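PDB 6ZPY: MgGH51 from Meripilus giganteus, which hydrolyses alpha-L-arabinofuranosides, probably releasing terminal arabinofuranose units from plant cell-wall polysaccharides. Local coordinates for residues A[229-234]-A[349-354]; A[21-26]-A[259-264]; A[398-403]-A[427-432]. All blocks are in the same frame, centred on the assembly; numbering follows the deposited sequence.

Interaction 1. Residues A[229-234]-A[349-354]; sequences GGNNLE and GNEDFF. With AHR (alpha-L-arabinofuranose), chain F.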
# COMPACT_ATOMS: atom_id res chain seq x y z
N GLY A 229 -0.08 7.69 -4.64
CA GLY A 229 0.14 7.08 -5.96
C GLY A 229 1.29 7.76 -6.69
O GLY A 229 1.76 8.77 -6.19
N GLY A 230 1.74 7.18 -7.80
CA GLY A 230 1.01 6.16 -8.51
C GLY A 230 -0.16 6.69 -9.30
O GLY A 230 -0.65 7.79 -9.06
N ASN A 231 -0.66 5.87 -10.21
CA ASN A 231 -1.78 6.29 -11.07
C ASN A 231 -2.99 6.72 -10.26
O ASN A 231 -3.71 7.57 -10.70
CB ASN A 231 -2.15 5.17 -12.02
CG ASN A 231 -1.24 5.09 -13.20
OD1 ASN A 231 -0.19 5.73 -13.25
ND2 ASN A 231 -1.58 4.23 -14.14
N ASN A 232 -3.21 6.08 -9.13
CA ASN A 232 -4.42 6.33 -8.36
C ASN A 232 -4.46 7.75 -7.81
O ASN A 232 -5.51 8.20 -7.38
CB ASN A 232 -4.61 5.37 -7.20
CG ASN A 232 -6.07 5.11 -6.87
OD1 ASN A 232 -6.87 4.81 -7.79
ND2 ASN A 232 -6.40 5.23 -5.60
N LEU A 233 -3.32 8.46 -7.82
CA LEU A 233 -3.31 9.89 -7.49
C LEU A 233 -4.02 10.70 -8.58
O LEU A 233 -4.65 11.71 -8.25
CB LEU A 233 -1.84 10.31 -7.39
CG LEU A 233 -1.57 11.80 -7.30
CD1 LEU A 233 -1.91 12.31 -5.92
CD2 LEU A 233 -0.12 12.12 -7.67
N GLU A 234 -3.83 10.30 -9.82
CA GLU A 234 -4.01 11.19 -10.95
C GLU A 234 -5.47 11.36 -11.34
O GLU A 234 -5.82 12.42 -11.81
CB GLU A 234 -3.18 10.72 -12.12
CG GLU A 234 -1.70 10.91 -11.89
CD GLU A 234 -0.87 10.31 -12.98
OE1 GLU A 234 -0.51 11.04 -13.94
OE2 GLU A 234 -0.54 9.14 -12.88
N GLY A 349 3.27 15.22 -8.77
CA GLY A 349 2.59 14.39 -9.78
C GLY A 349 3.02 12.96 -9.70
O GLY A 349 3.59 12.52 -8.71
N ASN A 350 2.67 12.24 -10.74
CA ASN A 350 3.12 10.86 -10.95
C ASN A 350 3.39 10.65 -12.43
O ASN A 350 2.53 10.97 -13.26
CB ASN A 350 1.98 9.90 -10.55
CG ASN A 350 2.39 8.46 -10.74
OD1 ASN A 350 3.35 7.98 -10.10
ND2 ASN A 350 1.70 7.76 -11.63
N GLU A 351 4.55 10.11 -12.75
CA GLU A 351 4.87 9.70 -14.14
C GLU A 351 4.48 10.82 -15.08
O GLU A 351 3.86 10.58 -16.09
CB GLU A 351 4.20 8.36 -14.47
CG GLU A 351 4.80 7.24 -13.63
CD GLU A 351 4.54 5.86 -14.19
OE1 GLU A 351 3.58 5.75 -14.97
OE2 GLU A 351 5.35 4.98 -13.88
N ASP A 352 5.03 12.01 -14.84
CA ASP A 352 4.75 13.15 -15.73
C ASP A 352 5.60 13.07 -16.99
O ASP A 352 5.38 13.91 -17.87
CB ASP A 352 4.86 14.46 -14.98
CG ASP A 352 3.71 14.62 -14.02
OD1 ASP A 352 2.63 15.08 -14.47
OD2 ASP A 352 3.92 14.26 -12.86
N PHE A 353 6.43 12.05 -17.18
CA PHE A 353 7.02 11.82 -18.51
C PHE A 353 5.90 11.65 -19.54
O PHE A 353 6.08 11.99 -20.71
CB PHE A 353 8.03 10.68 -18.48
CG PHE A 353 7.56 9.40 -17.81
CD1 PHE A 353 6.77 8.48 -18.49
CD2 PHE A 353 7.94 9.12 -16.52
CE1 PHE A 353 6.43 7.28 -17.91
CE2 PHE A 353 7.53 7.95 -15.92
CZ PHE A 353 6.81 7.03 -16.62
N PHE A 354 4.73 11.12 -19.15
CA PHE A 354 3.61 10.97 -20.09
C PHE A 354 2.99 12.31 -20.46
O PHE A 354 2.24 12.37 -21.42
CB PHE A 354 2.55 10.08 -19.47
CG PHE A 354 2.85 8.59 -19.52
CD1 PHE A 354 3.16 7.96 -20.71
CD2 PHE A 354 2.91 7.86 -18.35
CE1 PHE A 354 3.42 6.59 -20.75
CE2 PHE A 354 3.13 6.49 -18.39
CZ PHE A 354 3.37 5.86 -19.59
O5 AHR F . 2.68 0.13 -9.94
C5 AHR F . 1.64 0.23 -10.98
C4 AHR F . 1.67 1.48 -11.90
O4 AHR F . 2.95 1.59 -12.58
C3 AHR F . 1.62 2.78 -11.16
O3 AHR F . 0.36 3.24 -10.72
C2 AHR F . 2.28 3.79 -12.18
O2 AHR F . 2.73 4.95 -11.45
C1 AHR F . 3.29 2.95 -12.97
O1 AHR F . 2.79 3.11 -14.33
O HOH W 1 3.92 10.24 -7.20
O HOH W 2 1.13 6.92 -15.30
O HOH W 3 0.87 13.62 -12.80
O HOH W 4 0.90 9.68 -15.74
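Gly230 and Asn350 bring the two backbones together, their CA atoms 5.7 Å apart, where a cis peptide joins Gly229 to Gly230 just after strand 224-227, facing the loop that leaves strand 345-348. Glycine suits Gly230 and Gly349, since both have positive phi. One water donates to the carbonyl oxygens of Gly229 and Gly349 and so ties the two strand exits together. Leu233 lays CD2 against the backbone of Gly349, 3.8 Å from its C atom.

Asn350 carries the contact. With CG anti to its backbone nitrogen (chi1 -180°), the amide reaches across to Gly230 and Glu234. Its OD1 takes a weak bond from Gly230 N (2.9 Å) and another from Arg226. Its ND2 points one hydrogen at Glu234 OE2 (2.9 Å), almost straight at 173°. The glutamate oxygen lies in the plane of the amide, whereas the amide nitrogen approaches from above the carboxylate plane, the two flat groups being nearly perpendicular. The other N-H reaches O2 of the arabinofuranose, 3.0 Å from ND2.

Asn231 and Glu351 hold the sugar from their own sides. The backbone N of Asn231 donates to O3 at 2.9 Å, and O1 of the sugar donates to Glu351 OE1 at 2.8 Å, while Glu351 OE2 is bonded to His400 ND1.

An asparagine serves here because its amide offers an acceptor and two donors at once: Arg226 and Glu234 fix which end is oxygen and which is nitrogen, and O2 therefore meets a donor already turned toward it. The Asn-Glu pair following the fourth barrel strand, with Glu351 beside the anomeric hydroxyl, is consistent with the acid/base position of clan GH-A enzymes.

Interaction 2. Residues A[21-26]-A[259-264]; sequences MFEDIN and GDWGYV. With AHR (alpha-L-arabinofuranose), chain F.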
# COMPACT_ATOMS: atom_id res chain seq x y z
N MET A 21 6.06 1.51 -1.66
CA MET A 21 5.23 2.30 -2.59
C MET A 21 3.79 1.84 -2.51
O MET A 21 3.53 0.66 -2.76
CB MET A 21 5.76 2.13 -4.01
CG MET A 21 5.00 2.96 -5.03
SD MET A 21 3.56 2.22 -5.65
CE MET A 21 2.90 3.45 -6.75
N PHE A 22 2.91 2.75 -2.19
CA PHE A 22 1.49 2.45 -2.01
C PHE A 22 0.63 3.31 -2.91
O PHE A 22 0.72 4.53 -2.95
CB PHE A 22 1.06 2.64 -0.57
CG PHE A 22 -0.32 2.12 -0.35
CD1 PHE A 22 -1.41 2.94 -0.49
CD2 PHE A 22 -0.53 0.78 -0.09
CE1 PHE A 22 -2.70 2.48 -0.32
CE2 PHE A 22 -1.83 0.31 0.08
CZ PHE A 22 -2.90 1.15 -0.03
N GLU A 23 -0.33 2.65 -3.52
CA GLU A 23 -1.55 3.25 -4.04
C GLU A 23 -2.62 2.18 -3.85
O GLU A 23 -2.26 1.00 -3.72
CB GLU A 23 -1.47 3.63 -5.51
CG GLU A 23 -1.43 2.46 -6.43
CD GLU A 23 -1.19 2.79 -7.89
OE1 GLU A 23 -1.98 3.53 -8.45
OE2 GLU A 23 -0.23 2.30 -8.42
N ASP A 24 -3.86 2.56 -4.00
CA ASP A 24 -4.97 1.56 -3.97
C ASP A 24 -5.07 0.94 -5.37
O ASP A 24 -5.57 1.59 -6.31
CB ASP A 24 -6.28 2.20 -3.58
CG ASP A 24 -7.25 1.18 -2.98
OD1 ASP A 24 -7.12 -0.01 -3.37
OD2 ASP A 24 -8.02 1.57 -2.06
N ILE A 25 -4.47 -0.21 -5.52
CA ILE A 25 -4.42 -1.01 -6.73
C ILE A 25 -4.62 -2.45 -6.24
O ILE A 25 -4.15 -2.77 -5.15
CB ILE A 25 -3.10 -0.82 -7.49
CG1 ILE A 25 -3.10 -1.58 -8.81
CG2 ILE A 25 -1.90 -1.19 -6.64
CD1 ILE A 25 -1.85 -1.36 -9.63
N ASN A 26 -5.27 -3.30 -7.03
CA ASN A 26 -5.48 -4.70 -6.61
C ASN A 26 -6.20 -4.74 -5.26
O ASN A 26 -5.97 -5.67 -4.47
CB ASN A 26 -4.17 -5.46 -6.46
CG ASN A 26 -3.25 -5.33 -7.65
OD1 ASN A 26 -3.67 -5.41 -8.81
ND2 ASN A 26 -1.95 -5.23 -7.36
N GLY A 259 -11.49 5.33 -8.55
CA GLY A 259 -10.04 5.27 -8.70
C GLY A 259 -9.62 4.87 -10.09
O GLY A 259 -10.46 4.79 -11.00
N ASP A 260 -8.35 4.59 -10.22
CA ASP A 260 -7.70 4.48 -11.55
C ASP A 260 -7.45 3.02 -11.89
O ASP A 260 -6.82 2.77 -12.88
CB ASP A 260 -6.50 5.41 -11.62
CG ASP A 260 -7.04 6.84 -11.46
OD1 ASP A 260 -7.89 7.27 -12.37
OD2 ASP A 260 -6.76 7.49 -10.42
N TRP A 261 -8.13 2.09 -11.17
CA TRP A 261 -7.93 0.64 -11.39
C TRP A 261 -9.26 -0.11 -11.47
O TRP A 261 -9.27 -1.32 -11.25
CB TRP A 261 -7.01 0.13 -10.29
CG TRP A 261 -5.65 0.72 -10.39
CD1 TRP A 261 -5.13 1.68 -9.58
CD2 TRP A 261 -4.69 0.49 -11.43
NE1 TRP A 261 -3.86 1.98 -10.02
CE2 TRP A 261 -3.55 1.24 -11.12
CE3 TRP A 261 -4.64 -0.39 -12.51
CZ2 TRP A 261 -2.40 1.21 -11.89
CZ3 TRP A 261 -3.49 -0.43 -13.26
CH2 TRP A 261 -2.39 0.37 -12.97
N GLY A 262 -10.31 0.59 -11.81
CA GLY A 262 -11.58 -0.04 -12.20
C GLY A 262 -12.57 -0.10 -11.07
O GLY A 262 -13.68 -0.63 -11.32
N TYR A 263 -12.27 0.39 -9.87
CA TYR A 263 -13.18 0.29 -8.72
C TYR A 263 -13.26 1.60 -7.96
O TYR A 263 -12.33 2.45 -7.94
CB TYR A 263 -12.83 -0.82 -7.75
CG TYR A 263 -11.41 -0.84 -7.24
CD1 TYR A 263 -11.10 -0.27 -6.03
CD2 TYR A 263 -10.41 -1.47 -7.94
CE1 TYR A 263 -9.81 -0.34 -5.51
CE2 TYR A 263 -9.11 -1.53 -7.45
CZ TYR A 263 -8.82 -0.95 -6.23
OH TYR A 263 -7.54 -1.06 -5.71
N VAL A 264 -14.35 1.71 -7.22
CA VAL A 264 -14.60 2.85 -6.33
C VAL A 264 -13.70 2.72 -5.12
O VAL A 264 -13.54 1.64 -4.56
CB VAL A 264 -16.08 2.91 -5.93
CG1 VAL A 264 -16.32 3.93 -4.86
CG2 VAL A 264 -16.93 3.21 -7.16
O5 AHR F . 2.68 0.13 -9.94
C5 AHR F . 1.64 0.23 -10.98
C4 AHR F . 1.67 1.48 -11.90
O4 AHR F . 2.95 1.59 -12.58
C3 AHR F . 1.62 2.78 -11.16
O3 AHR F . 0.36 3.24 -10.72
C2 AHR F . 2.28 3.79 -12.18
O2 AHR F . 2.73 4.95 -11.45
C1 AHR F . 3.29 2.95 -12.97
O1 AHR F . 2.79 3.11 -14.33
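Glu23 and Trp261 line one wall of the arabinofuranose pocket, where the loop after the first barrel strand, 20-21, meets the loop between strands 257-258 and 264-265. Glutamate suits this place because its two oxygens divide the work. OE2 accepts a hydrogen bond from O3 of the sugar at 2.6 Å. OE1 takes the indole N-H, 2.9 Å from Trp261 NE1 and fairly straight at 165°, and also the backbone N-H of Asn232. The glutamate oxygen lies close to the indole plane, but NE1 comes in well above the carboxylate plane, so the two flat groups stand steeply to each other.

Ile25 covers one face of the same indole. Its CG1 is anti to the backbone N (chi1 -176°) and the chain continues extended, which carries CD1 over the six-membered ring in a CH-pi contact, 3.5 Å from the centroid. At the edge of the indole, Trp261 CZ2 is 3.6 Å from O3 of the sugar. With an alanine here, Glu23 OE1 would lose its indole donor, the carboxylate that binds O3 would probably be freer to turn, and Ile25 CD1 would probably lose the ring it packs on.

A second tie is made by Tyr263, whose hydroxyl donates to Asp24 OD1 at 2.6 Å and accepts from His27 N.

Asp24 in turn receives the backbone N-H groups of Gly29 and Asp30 at the start of helix 29-33, while Trp261 leans on Asn231 and Asn232 of helix 231-234, so the contact links these two short helices, with strand 483-485 beside Phe22 and Asn26.

Interaction 3. Residues A[398-403]-A[427-432]; sequences DVHVYQ and EGEYAA. With AHR (alpha-L-arabinofuranose), chain F.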
# COMPACT_ATOMS: atom_id res chain seq x y z
N ASP A 398 12.24 10.91 -9.40
CA ASP A 398 11.66 9.58 -9.15
C ASP A 398 11.79 8.80 -10.45
O ASP A 398 11.24 9.22 -11.49
CB ASP A 398 10.18 9.68 -8.70
CG ASP A 398 9.57 8.32 -8.46
OD1 ASP A 398 10.32 7.33 -8.56
OD2 ASP A 398 8.34 8.27 -8.18
N VAL A 399 12.53 7.71 -10.39
CA VAL A 399 12.83 6.84 -11.53
C VAL A 399 12.05 5.54 -11.34
O VAL A 399 12.18 4.91 -10.29
CB VAL A 399 14.35 6.60 -11.64
CG1 VAL A 399 14.68 5.74 -12.85
CG2 VAL A 399 15.16 7.90 -11.63
N HIS A 400 11.30 5.17 -12.37
CA HIS A 400 10.54 3.91 -12.35
C HIS A 400 11.04 2.99 -13.44
O HIS A 400 11.28 3.45 -14.56
CB HIS A 400 9.05 4.15 -12.66
CG HIS A 400 8.36 5.05 -11.71
ND1 HIS A 400 7.05 5.50 -11.90
CD2 HIS A 400 8.79 5.63 -10.58
CE1 HIS A 400 6.72 6.30 -10.90
NE2 HIS A 400 7.76 6.38 -10.07
N VAL A 401 11.11 1.69 -13.14
CA VAL A 401 11.44 0.70 -14.17
C VAL A 401 10.78 -0.63 -13.87
O VAL A 401 10.90 -1.15 -12.78
CB VAL A 401 12.95 0.55 -14.40
CG1 VAL A 401 13.67 0.01 -13.19
CG2 VAL A 401 13.20 -0.35 -15.60
N TYR A 402 10.09 -1.11 -14.89
CA TYR A 402 9.50 -2.46 -14.94
C TYR A 402 10.19 -3.20 -16.07
O TYR A 402 10.19 -2.69 -17.20
CB TYR A 402 8.01 -2.34 -15.13
CG TYR A 402 7.31 -1.68 -13.98
CD1 TYR A 402 7.12 -2.32 -12.77
CD2 TYR A 402 6.87 -0.38 -14.08
CE1 TYR A 402 6.43 -1.72 -11.74
CE2 TYR A 402 6.24 0.25 -13.03
CZ TYR A 402 5.98 -0.43 -11.87
OH TYR A 402 5.33 0.16 -10.85
N GLN A 403 10.86 -4.30 -15.75
CA GLN A 403 11.76 -4.93 -16.72
C GLN A 403 11.85 -6.43 -16.41
O GLN A 403 11.15 -6.93 -15.54
CB GLN A 403 13.11 -4.21 -16.71
CG GLN A 403 13.34 -3.34 -17.92
CD GLN A 403 13.42 -4.10 -19.23
OE1 GLN A 403 13.54 -5.33 -19.28
NE2 GLN A 403 13.45 -3.34 -20.33
N GLU A 427 14.16 5.52 -6.54
CA GLU A 427 13.68 4.47 -7.46
C GLU A 427 12.28 4.11 -6.94
O GLU A 427 12.13 3.14 -6.20
CB GLU A 427 14.60 3.28 -7.46
CG GLU A 427 14.36 2.41 -8.67
CD GLU A 427 15.08 2.83 -9.92
OE1 GLU A 427 15.94 3.73 -9.86
OE2 GLU A 427 14.84 2.20 -10.98
N GLY A 428 11.28 4.91 -7.29
CA GLY A 428 10.03 4.88 -6.54
C GLY A 428 9.12 3.75 -6.97
O GLY A 428 8.15 3.48 -6.24
N GLU A 429 9.39 3.17 -8.11
CA GLU A 429 8.72 1.94 -8.57
C GLU A 429 9.71 1.11 -9.35
O GLU A 429 10.28 1.60 -10.32
CB GLU A 429 7.56 2.27 -9.52
CG GLU A 429 6.46 3.08 -8.90
CD GLU A 429 5.35 3.48 -9.85
OE1 GLU A 429 5.14 2.75 -10.86
OE2 GLU A 429 4.72 4.49 -9.57
N TYR A 430 9.94 -0.11 -8.92
CA TYR A 430 10.66 -1.06 -9.77
C TYR A 430 10.15 -2.46 -9.46
O TYR A 430 9.75 -2.73 -8.31
CB TYR A 430 12.17 -0.93 -9.59
CG TYR A 430 12.69 -1.30 -8.23
CD1 TYR A 430 12.62 -0.42 -7.17
CD2 TYR A 430 13.32 -2.51 -8.00
CE1 TYR A 430 13.10 -0.76 -5.91
CE2 TYR A 430 13.78 -2.87 -6.75
CZ TYR A 430 13.70 -1.99 -5.70
OH TYR A 430 14.26 -2.37 -4.51
N ALA A 431 10.28 -3.32 -10.45
CA ALA A 431 9.95 -4.75 -10.30
C ALA A 431 10.38 -5.45 -11.56
O ALA A 431 10.24 -4.88 -12.67
CB ALA A 431 8.47 -5.01 -10.03
N ALA A 432 10.82 -6.69 -11.42
CA ALA A 432 11.00 -7.59 -12.55
C ALA A 432 9.66 -8.29 -12.78
O ALA A 432 9.19 -9.00 -11.90
CB ALA A 432 12.15 -8.52 -12.26
O5 AHR F . 2.68 0.13 -9.94
C5 AHR F . 1.64 0.23 -10.98
C4 AHR F . 1.67 1.48 -11.90
O4 AHR F . 2.95 1.59 -12.58
C3 AHR F . 1.62 2.78 -11.16
O3 AHR F . 0.36 3.24 -10.72
C2 AHR F . 2.28 3.79 -12.18
O2 AHR F . 2.73 4.95 -11.45
C1 AHR F . 3.29 2.95 -12.97
O1 AHR F . 2.79 3.11 -14.33
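Glu429 OE2, 3.0 Å from His400 CE1, is gripped by O2-H of the arabinofuranose at 2.8 Å and by Arg226 in a salt bridge. The two residues sit on neighbouring parallel strands, 396-403 and 424-432, of the (beta/alpha)8 barrel, joined by a beta-alpha-beta crossover through helix 405-410. The Glu429 carboxylate is stacked on the imidazole, their planes 23° apart, and its CG makes a CH-pi contact 3.7 Å from the ring centroid. Histidine suits the place because its flat imidazole can stack against the carboxylate.

Tyr402 reaches the same pocket; chi1 of -64° turns its ring to the Glu429 and Ala431 side of the sheet, where its OH accepts from O5 of the sugar at 2.8 Å. A glutamate at this corner in the seventh strand is consistent with the nucleophile position of clan GH-A.

Backbone bonds tie the strands: Val401 N to Glu429 O (2.9 Å), then Ala431 N to Val401 O and Gln403 N to Ala431 O. At the far end Gly428 N donates to Asp398 OD1 at 2.9 Å, and glycine suits the place, since a CB would come too close to that oxygen.

All three contacts gather at the C-terminal ends of the parallel barrel strands and touch the same arabinofuranose. Interactions 1 and 2 have centres about 12 Å apart, 1 and 3 about 13 Å, and 2 and 3 about 18 Å, so interaction 1 is the middle one. Along the chain interactions 1 and 2 interleave, residues 229-234 falling between 21-26 and 259-264, whereas interaction 3 follows both. Interaction 1 joins the exits of the second and fourth strands, interaction 2 starts from the first, and interaction 3 pairs the sixth with the seventh. Loops and strand ends distant in sequence thus build one sugar site, consistent with the shared architecture of clan GH-A.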